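Side-chain contacts in nucleoside phosphorylase, putative (Trypanosoma brucei, PDB 3BJE), which catalyses the phosphorolysis of uridine to uracil and ribose 1-phosphate, working as a homodimeric uridine phosphorylase: residues H166-D171 with E286-I291; G252-R257 with I291-S296; N269-L274 with K318-K323. One frame throughout, in Å; residues are numbered along the deposited sequence.

Interaction 1: H166-D171 with E286-I291; sequences HAIGMD and EVVTNI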
loop_
_atom_site.group_PDB
_atom_site.type_symbol
_atom_site.label_atom_id
_atom_site.label_comp_id
_atom_site.label_asym_id
_atom_site.label_seq_id
_atom_site.Cartn_x
_atom_site.Cartn_y
_atom_site.Cartn_z
ATOM N N HIS A 166 -11.688 2.416 18.456
ATOM C CA HIS A 166 -12.306 2.735 17.161
ATOM C C HIS A 166 -11.247 3.126 16.146
ATOM O O HIS A 166 -10.108 3.415 16.498
ATOM C CB HIS A 166 -13.339 3.862 17.323
ATOM C CG HIS A 166 -14.464 3.502 18.247
ATOM N ND1 HIS A 166 -14.443 3.804 19.590
ATOM C CD2 HIS A 166 -15.629 2.838 18.029
ATOM C CE1 HIS A 166 -15.548 3.352 20.161
ATOM N NE2 HIS A 166 -16.295 2.775 19.234
ATOM N N ALA A 167 -11.633 3.085 14.877
ATOM C CA ALA A 167 -10.746 3.444 13.780
ATOM C C ALA A 167 -11.463 4.371 12.803
ATOM O O ALA A 167 -12.648 4.212 12.541
ATOM C CB ALA A 167 -10.311 2.200 13.041
ATOM N N ILE A 168 -10.711 5.329 12.269
ATOM C CA ILE A 168 -11.145 6.156 11.149
ATOM C C ILE A 168 -10.361 5.745 9.920
ATOM O O ILE A 168 -9.129 5.770 9.931
ATOM C CB ILE A 168 -10.878 7.638 11.403
ATOM C CG1 ILE A 168 -11.620 8.124 12.656
ATOM C CG2 ILE A 168 -11.302 8.488 10.184
ATOM C CD1 ILE A 168 -10.939 9.306 13.333
ATOM N N GLY A 169 -11.074 5.335 8.870
ATOM C CA GLY A 169 -10.477 5.050 7.575
ATOM C C GLY A 169 -10.424 6.308 6.749
ATOM O O GLY A 169 -11.430 6.740 6.214
ATOM N N MET A 170 -9.243 6.911 6.664
ATOM C CA MET A 170 -9.010 8.020 5.739
ATOM C C MET A 170 -8.612 7.504 4.345
ATOM O O MET A 170 -8.599 8.255 3.377
ATOM C CB MET A 170 -7.944 8.958 6.286
ATOM C CG MET A 170 -8.225 9.419 7.718
ATOM S SD MET A 170 -7.075 10.661 8.341
ATOM C CE MET A 170 -5.541 9.707 8.324
ATOM N N ASP A 171 -8.208 6.243 4.299
ATOM C CA ASP A 171 -7.989 5.511 3.078
ATOM C C ASP A 171 -9.347 5.204 2.439
ATOM O O ASP A 171 -10.397 5.561 2.995
ATOM C CB ASP A 171 -7.296 4.207 3.427
ATOM C CG ASP A 171 -8.159 3.339 4.326
ATOM O OD1 ASP A 171 -8.371 3.689 5.520
ATOM O OD2 ASP A 171 -8.687 2.317 3.812
ATOM N N GLU A 286 -13.609 9.605 23.936
ATOM C CA GLU A 286 -12.501 9.013 23.208
ATOM C C GLU A 286 -11.834 10.074 22.338
ATOM O O GLU A 286 -12.499 10.989 21.849
ATOM C CB GLU A 286 -12.988 7.870 22.319
ATOM C CG GLU A 286 -11.873 7.007 21.741
ATOM C CD GLU A 286 -12.364 5.652 21.265
ATOM O OE1 GLU A 286 -13.262 5.095 21.947
ATOM O OE2 GLU A 286 -11.832 5.134 20.258
ATOM N N VAL A 287 -10.520 9.961 22.170
ATOM C CA VAL A 287 -9.771 10.905 21.325
ATOM C C VAL A 287 -8.957 10.147 20.292
ATOM O O VAL A 287 -8.828 8.919 20.356
ATOM C CB VAL A 287 -8.819 11.811 22.142
ATOM C CG1 VAL A 287 -9.584 12.541 23.258
ATOM C CG2 VAL A 287 -7.664 11.005 22.733
ATOM N N VAL A 288 -8.443 10.871 19.300
ATOM C CA VAL A 288 -7.570 10.250 18.297
ATOM C C VAL A 288 -6.172 10.109 18.887
ATOM O O VAL A 288 -5.452 11.092 19.053
ATOM C CB VAL A 288 -7.508 11.055 16.985
ATOM C CG1 VAL A 288 -6.569 10.386 15.968
ATOM C CG2 VAL A 288 -8.897 11.232 16.381
ATOM N N THR A 289 -5.802 8.871 19.216
ATOM C CA THR A 289 -4.531 8.589 19.857
ATOM C C THR A 289 -3.380 8.370 18.887
ATOM O O THR A 289 -2.224 8.551 19.237
ATOM C CB THR A 289 -4.636 7.335 20.763
ATOM O OG1 THR A 289 -5.328 6.297 20.062
ATOM C CG2 THR A 289 -5.345 7.681 22.094
ATOM N N ASN A 290 -3.666 7.912 17.665
ATOM C CA ASN A 290 -2.580 7.621 16.758
ATOM C C ASN A 290 -2.988 7.663 15.305
ATOM O O ASN A 290 -4.167 7.604 14.988
ATOM C CB ASN A 290 -1.858 6.301 17.107
ATOM C CG ASN A 290 -2.750 5.066 17.010
ATOM O OD1 ASN A 290 -3.925 5.082 17.373
ATOM N ND2 ASN A 290 -2.159 3.966 16.545
ATOM N N ILE A 291 -1.977 7.780 14.448
ATOM C CA ILE A 291 -2.136 7.787 12.991
ATOM C C ILE A 291 -1.131 6.800 12.407
ATOM O O ILE A 291 0.053 6.831 12.771
ATOM C CB ILE A 291 -1.830 9.174 12.378
ATOM C CG1 ILE A 291 -2.737 10.247 12.982
ATOM C CG2 ILE A 291 -1.937 9.134 10.837
ATOM C CD1 ILE A 291 -2.235 11.685 12.742
#

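Interaction 2: G252-R257 with I291-S296; sequences GCQGRR and IEMETS. With URA (uracil), chain D; R1P (1-O-phosphono-alpha-D-ribofuranose), chain C.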
loop_
_atom_site.group_PDB
_atom_site.type_symbol
_atom_site.label_atom_id
_atom_site.label_comp_id
_atom_site.label_asym_id
_atom_site.label_seq_id
_atom_site.Cartn_x
_atom_site.Cartn_y
_atom_site.Cartn_z
ATOM N N GLY A 252 1.940 13.902 2.751
ATOM C CA GLY A 252 0.715 14.718 2.625
ATOM C C GLY A 252 -0.543 13.990 3.090
ATOM O O GLY A 252 -1.448 14.583 3.660
ATOM N N CYS A 253 -0.581 12.678 2.871
ATOM C CA CYS A 253 -1.683 11.843 3.365
ATOM C C CYS A 253 -1.866 11.800 4.859
ATOM O O CYS A 253 -2.920 11.369 5.328
ATOM C CB CYS A 253 -1.506 10.436 2.843
ATOM S SG CYS A 253 -1.720 10.305 1.039
ATOM N N GLN A 254 -0.821 12.172 5.600
ATOM C CA GLN A 254 -0.860 12.343 7.057
ATOM C C GLN A 254 -0.651 13.813 7.472
ATOM O O GLN A 254 -0.336 14.084 8.605
ATOM C CB GLN A 254 0.136 11.406 7.751
ATOM C CG GLN A 254 -0.108 9.933 7.456
ATOM C CD GLN A 254 0.770 8.969 8.241
ATOM O OE1 GLN A 254 1.275 9.310 9.337
ATOM N NE2 GLN A 254 0.917 7.745 7.716
ATOM N N GLY A 255 -0.829 14.760 6.548
ATOM C CA GLY A 255 -0.677 16.170 6.881
ATOM C C GLY A 255 0.762 16.655 7.026
ATOM O O GLY A 255 0.990 17.730 7.569
ATOM N N ARG A 256 1.739 15.880 6.535
ATOM C CA ARG A 256 3.124 16.351 6.460
ATOM C C ARG A 256 3.296 17.287 5.263
ATOM O O ARG A 256 2.780 17.017 4.178
ATOM C CB ARG A 256 4.120 15.184 6.373
ATOM C CG ARG A 256 4.226 14.351 7.641
ATOM C CD ARG A 256 5.249 13.237 7.521
ATOM N NE ARG A 256 5.588 12.727 8.838
ATOM C CZ ARG A 256 4.934 11.766 9.490
ATOM N NH1 ARG A 256 3.908 11.131 8.952
ATOM N NH2 ARG A 256 5.320 11.422 10.710
ATOM N N ARG A 257 4.019 18.377 5.482
ATOM C CA ARG A 257 4.245 19.416 4.473
ATOM C C ARG A 257 5.641 19.235 3.863
ATOM O O ARG A 257 6.657 19.432 4.545
ATOM C CB ARG A 257 4.126 20.796 5.128
ATOM C CG ARG A 257 2.708 21.177 5.526
ATOM C CD ARG A 257 2.715 22.515 6.280
ATOM N NE ARG A 257 1.402 22.924 6.818
ATOM C CZ ARG A 257 0.684 23.972 6.400
ATOM N NH1 ARG A 257 1.093 24.731 5.384
ATOM N NH2 ARG A 257 -0.470 24.264 7.004
ATOM N N ILE A 291 -1.977 7.780 14.448
ATOM C CA ILE A 291 -2.136 7.787 12.991
ATOM C C ILE A 291 -1.131 6.800 12.407
ATOM O O ILE A 291 0.053 6.831 12.771
ATOM C CB ILE A 291 -1.830 9.174 12.378
ATOM C CG1 ILE A 291 -2.737 10.247 12.982
ATOM C CG2 ILE A 291 -1.937 9.134 10.837
ATOM C CD1 ILE A 291 -2.235 11.685 12.742
ATOM N N GLU A 292 -1.590 5.938 11.511
ATOM C CA GLU A 292 -0.727 4.961 10.849
ATOM C C GLU A 292 -1.379 4.528 9.516
ATOM O O GLU A 292 -2.257 5.252 8.979
ATOM C CB GLU A 292 -0.378 3.788 11.787
ATOM C CG GLU A 292 -1.554 3.163 12.554
ATOM C CD GLU A 292 -2.463 2.391 11.634
ATOM O OE1 GLU A 292 -2.155 1.203 11.391
ATOM O OE2 GLU A 292 -3.451 2.995 11.153
ATOM N N MET A 293 -0.982 3.383 8.963
ATOM C CA MET A 293 -1.367 3.057 7.578
ATOM C C MET A 293 -2.111 1.732 7.334
ATOM O O MET A 293 -2.374 1.403 6.183
ATOM C CB MET A 293 -0.122 3.108 6.684
ATOM C CG MET A 293 0.490 4.501 6.603
ATOM S SD MET A 293 1.978 4.632 5.596
ATOM C CE MET A 293 1.312 4.201 3.952
ATOM N N GLU A 294 -2.467 0.986 8.388
ATOM C CA GLU A 294 -3.098 -0.341 8.219
ATOM C C GLU A 294 -4.379 -0.633 9.001
ATOM O O GLU A 294 -5.162 -1.488 8.593
ATOM C CB GLU A 294 -2.072 -1.438 8.557
ATOM C CG GLU A 294 -0.908 -1.523 7.559
ATOM C CD GLU A 294 0.333 -0.736 7.973
ATOM O OE1 GLU A 294 0.609 -0.609 9.175
ATOM O OE2 GLU A 294 1.079 -0.230 7.080
ATOM N N THR A 295 -4.592 0.056 10.114
ATOM C CA THR A 295 -5.530 -0.438 11.118
ATOM C C THR A 295 -6.990 -0.402 10.681
ATOM O O THR A 295 -7.738 -1.327 10.966
ATOM C CB THR A 295 -5.302 0.301 12.463
ATOM O OG1 THR A 295 -4.035 -0.101 12.977
ATOM C CG2 THR A 295 -6.373 -0.047 13.494
ATOM N N SER A 296 -7.414 0.669 10.008
ATOM C CA SER A 296 -8.805 0.791 9.587
ATOM C C SER A 296 -9.266 -0.447 8.811
ATOM O O SER A 296 -10.313 -1.022 9.137
ATOM C CB SER A 296 -8.991 2.024 8.705
ATOM O OG SER A 296 -8.118 1.976 7.589
HETATM N N1 URA D . 3.985 5.406 10.948
HETATM C C2 URA D . 3.081 6.198 10.330
HETATM O O2 URA D . 2.281 5.737 9.455
HETATM N N3 URA D . 3.033 7.489 10.619
HETATM C C4 URA D . 3.872 8.038 11.517
HETATM O O4 URA D . 3.774 9.255 11.751
HETATM C C5 URA D . 4.813 7.250 12.150
HETATM C C6 URA D . 4.849 5.903 11.838
HETATM C C5 R1P C . 5.313 3.596 7.696
HETATM O O5 R1P C . 6.632 3.965 8.125
HETATM C C4 R1P C . 4.938 2.229 8.238
HETATM O O4 R1P C . 5.161 2.145 9.657
HETATM C C1 R1P C . 3.942 1.837 10.343
HETATM C C2 R1P C . 2.852 2.312 9.367
HETATM O O2 R1P C . 1.510 1.826 9.602
HETATM C C3 R1P C . 3.467 1.914 8.023
HETATM O O3 R1P C . 3.335 0.509 7.750
HETATM O O1 R1P C . 3.837 0.432 10.753
HETATM P P R1P C . 4.956 -0.732 10.679
HETATM O O1P R1P C . 5.123 -0.837 9.156
HETATM O O2P R1P C . 4.272 -1.934 11.306
HETATM O O3P R1P C . 6.211 -0.277 11.352
#

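Interaction 3: N269-L274 with K318-K323; sequences NMVEEL and KRVGEK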
loop_
_atom_site.group_PDB
_atom_site.type_symbol
_atom_site.label_atom_id
_atom_site.label_comp_id
_atom_site.label_asym_id
_atom_site.label_seq_id
_atom_site.Cartn_x
_atom_site.Cartn_y
_atom_site.Cartn_z
ATOM N N ASN A 269 -3.442 20.656 7.760
ATOM C CA ASN A 269 -3.450 20.733 9.214
ATOM C C ASN A 269 -4.068 19.516 9.865
ATOM O O ASN A 269 -4.564 19.595 10.993
ATOM C CB ASN A 269 -4.171 22.018 9.644
ATOM C CG ASN A 269 -3.530 23.258 9.045
ATOM O OD1 ASN A 269 -2.297 23.391 9.063
ATOM N ND2 ASN A 269 -4.351 24.167 8.520
ATOM N N MET A 270 -3.967 18.371 9.192
ATOM C CA MET A 270 -4.549 17.118 9.685
ATOM C C MET A 270 -4.215 16.816 11.143
ATOM O O MET A 270 -5.086 16.418 11.916
ATOM C CB MET A 270 -4.117 15.935 8.809
ATOM C CG MET A 270 -4.823 14.640 9.199
ATOM S SD MET A 270 -4.283 13.234 8.212
ATOM C CE MET A 270 -5.075 13.543 6.633
ATOM N N VAL A 271 -2.954 16.976 11.528
ATOM C CA VAL A 271 -2.559 16.575 12.872
ATOM C C VAL A 271 -3.270 17.405 13.949
ATOM O O VAL A 271 -3.872 16.857 14.862
ATOM C CB VAL A 271 -1.026 16.663 13.042
ATOM C CG1 VAL A 271 -0.636 16.776 14.504
ATOM C CG2 VAL A 271 -0.391 15.457 12.422
ATOM N N GLU A 272 -3.207 18.722 13.831
ATOM C CA GLU A 272 -3.855 19.608 14.786
ATOM C C GLU A 272 -5.360 19.447 14.778
ATOM O O GLU A 272 -5.986 19.468 15.842
ATOM C CB GLU A 272 -3.475 21.072 14.522
ATOM C CG GLU A 272 -2.087 21.454 15.021
ATOM C CD GLU A 272 -1.860 22.972 15.036
ATOM O OE1 GLU A 272 -1.608 23.538 13.956
ATOM O OE2 GLU A 272 -1.910 23.586 16.126
ATOM N N GLU A 273 -5.935 19.253 13.589
ATOM C CA GLU A 273 -7.377 19.033 13.486
ATOM C C GLU A 273 -7.791 17.753 14.221
ATOM O O GLU A 273 -8.665 17.778 15.113
ATOM C CB GLU A 273 -7.835 18.993 12.035
ATOM C CG GLU A 273 -7.670 20.298 11.308
ATOM C CD GLU A 273 -8.112 20.226 9.848
ATOM O OE1 GLU A 273 -8.562 19.154 9.442
ATOM O OE2 GLU A 273 -8.015 21.245 9.122
ATOM N N LEU A 274 -7.155 16.641 13.870
ATOM C CA LEU A 274 -7.469 15.370 14.537
ATOM C C LEU A 274 -7.224 15.440 16.033
ATOM O O LEU A 274 -7.978 14.868 16.820
ATOM C CB LEU A 274 -6.653 14.217 13.961
ATOM C CG LEU A 274 -7.048 13.794 12.555
ATOM C CD1 LEU A 274 -6.081 12.720 12.040
ATOM C CD2 LEU A 274 -8.486 13.283 12.483
ATOM N N LYS A 318 6.064 11.988 17.306
ATOM C CA LYS A 318 5.180 12.900 17.999
ATOM C C LYS A 318 5.086 14.080 17.078
ATOM O O LYS A 318 6.077 14.751 16.791
ATOM C CB LYS A 318 5.718 13.308 19.370
ATOM C CG LYS A 318 5.416 12.310 20.496
ATOM C CD LYS A 318 3.915 12.067 20.752
ATOM C CE LYS A 318 3.122 13.307 21.170
ATOM N NZ LYS A 318 3.253 13.640 22.612
ATOM N N ARG A 319 3.876 14.290 16.585
ATOM C CA ARG A 319 3.609 15.288 15.585
ATOM C C ARG A 319 3.262 16.615 16.282
ATOM O O ARG A 319 3.216 17.658 15.641
ATOM C CB ARG A 319 2.472 14.783 14.680
ATOM C CG ARG A 319 2.740 13.395 14.000
ATOM C CD ARG A 319 3.674 13.496 12.785
ATOM N NE ARG A 319 3.313 14.572 11.848
ATOM C CZ ARG A 319 2.391 14.485 10.885
ATOM N NH1 ARG A 319 1.719 13.354 10.688
ATOM N NH2 ARG A 319 2.145 15.538 10.108
ATOM N N VAL A 320 3.022 16.555 17.593
ATOM C CA VAL A 320 2.832 17.741 18.440
ATOM C C VAL A 320 3.797 17.662 19.630
ATOM O O VAL A 320 4.389 16.612 19.879
ATOM C CB VAL A 320 1.387 17.830 18.990
ATOM C CG1 VAL A 320 0.361 17.729 17.862
ATOM C CG2 VAL A 320 1.147 16.753 20.047
ATOM N N GLY A 321 3.952 18.765 20.361
ATOM C CA GLY A 321 4.733 18.769 21.603
ATOM C C GLY A 321 6.218 18.482 21.430
ATOM O O GLY A 321 7.027 19.403 21.320
ATOM N N GLU A 322 6.582 17.202 21.421
ATOM C CA GLU A 322 7.977 16.804 21.207
ATOM C C GLU A 322 8.420 17.151 19.787
ATOM O O GLU A 322 9.550 17.597 19.577
ATOM C CB GLU A 322 8.186 15.304 21.465
ATOM C CG GLU A 322 8.168 14.899 22.944
ATOM C CD GLU A 322 6.765 14.681 23.511
ATOM O OE1 GLU A 322 5.781 14.703 22.735
ATOM O OE2 GLU A 322 6.649 14.486 24.744
ATOM N N LYS A 323 7.524 16.941 18.823
ATOM C CA LYS A 323 7.789 17.262 17.416
ATOM C C LYS A 323 9.094 16.589 16.976
ATOM O O LYS A 323 9.949 17.203 16.334
ATOM C CB LYS A 323 7.803 18.783 17.215
ATOM C CG LYS A 323 6.713 19.492 18.028
ATOM C CD LYS A 323 6.238 20.797 17.415
ATOM C CE LYS A 323 5.106 21.394 18.248
ATOM N NZ LYS A 323 4.707 22.758 17.798
#

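Interaction 1: H166-D171 with E286-I291
H166 ND1 donates to E286 OE2 at 3.0 Å, with an N-H...O angle of 156° and the oxygen in the imidazole plane. The carboxylate meets the ring at its edge, turned 36° against it, and E286 OE1 sits 2.9 Å from the same H166 ND1 in a second, weak hydrogen bond. A third donor comes from the main chain: H166 N approaches the syn side of E286 OE2 at 3.3 Å. Two groups of one residue therefore grip one oxygen, and T243 OG1 also bonds to it; R165 forms a salt bridge with E286 OE1. These donors, with the positive R165, would be expected to keep the buried carboxylate charged. E286 reaches across because its CG lies opposite the backbone N (chi1 -168°) and the chain runs on extended. Strands 161-169 and 284-292 of the phosphorylase superfamily fold are not direct neighbours here: each pairs with strand 239-246, which runs between them, so the contact bridges over that strand from side chain to side chain. Further along, I168 CD1 touches V288 CG2 at 4.1 Å, the two side chains crossing at about a right angle. M170 CE reaches I291 CG2 at 4.4 Å, a loose apolar touch. I191 of helix 186-198 packs on both H166 and I168, while L281 packs on H166 and E286.

Interaction 2: G252-R257 with I291-S296
The uracil site of this uridine phosphorylase is built where the loop after strand 239-246 meets the end of strand 284-292 and the start of helix 295-305. Q254 reads the base with both ends of its amide: URA N3 donates to Q254 OE1 at 2.8 Å and 173°, and Q254 NE2 donates to URA O2 at 3.0 Å and 169°. Two nearly straight bonds of opposite polarity fix which way round the amide lies, and G249 O takes a further bond from NE2. R256 NH2 donates to URA O4 at 2.9 Å, the oxygen lying in the guanidinium plane. R256 NH1 also donates to Q254 OE1, from well above the amide plane, tying the two base-binding side chains together. Across the contact itself the packing is apolar against amide: I291 CG2 comes within 3.5 Å of Q254 OE1, and M293 crosses Q254 at about a right angle, its CG 3.5 Å from Q254 NE2. M293 N bonds the ribose O2 of R1P, as the chain turns toward E294 at the N-cap position. The bend of E292 (chi2 71°) brings its carboxylate back to the helix start, where T246 OG1 holds OE2 and R145 pairs with OE1. E294 N and T295 OG1 reach E292 OE1 from opposite faces of its carboxylate, the T295 OG1 to E292 OE1 distance being 2.8 Å.

Interaction 3: N269-L274 with K318-K323
K318 NZ, at the end of strand 308-318, is held by a 2.7 Å salt bridge to E322 OE1, on the syn side of that carboxylate, and by a bond to V156 O; its neighbour R319 carries the contact with V271. Here the N-terminal turn of helix 270-276 packs against the irregular loop between strands 308-318 and 324-325 of the phosphorylase fold. R319 NH1 is bonded to Q254 O, which holds the guanidinium against the first turn, where V271 CG2 covers one of its faces. This methyl stands 3.2 Å above the guanidinium plane, over its centre, and V271 CG2 lies 3.3 Å from R319 CZ. NH1 and NH2 of R319 are both at nearly the same range from it, the pattern of a methyl seated on a flat group. Bends at chi2 (-78°) and chi3 (-48°) curl the arginine back so that the face is presented to the helix. The R319 side chain comes to about 4 Å from the uracil at the nearest atoms, and the guanidinium of R256 is close by with like charge. The second V271 methyl faces the loop: V271 CG1 meets R319 CB at 3.7 Å and V320 CG1 at 3.6 Å.

In the fold
The touching residues of interactions 1 and 2 are all buried, and both contacts hold I291 on strand 284-292; interaction 3 lies farther out, its centre about 22 Å from the chain's centre against 12 and 14 Å, and is only partly buried. Chemistry follows place. In 166-171 with 286-291 a buried carboxylate is satisfied by neighbouring donors; in 252-257 with 291-296 Q254 and R256 turn their polar ends to uracil, while E292 is held by protein groups; in 269-274 with 318-323 valine methyls meet a guanidinium and a second valine. Direct links join them: D171 OD1 lies 2.7 Å from S296 OG, and R257 NH2 2.9 Å from N269 OD1. All three reach the second subunit.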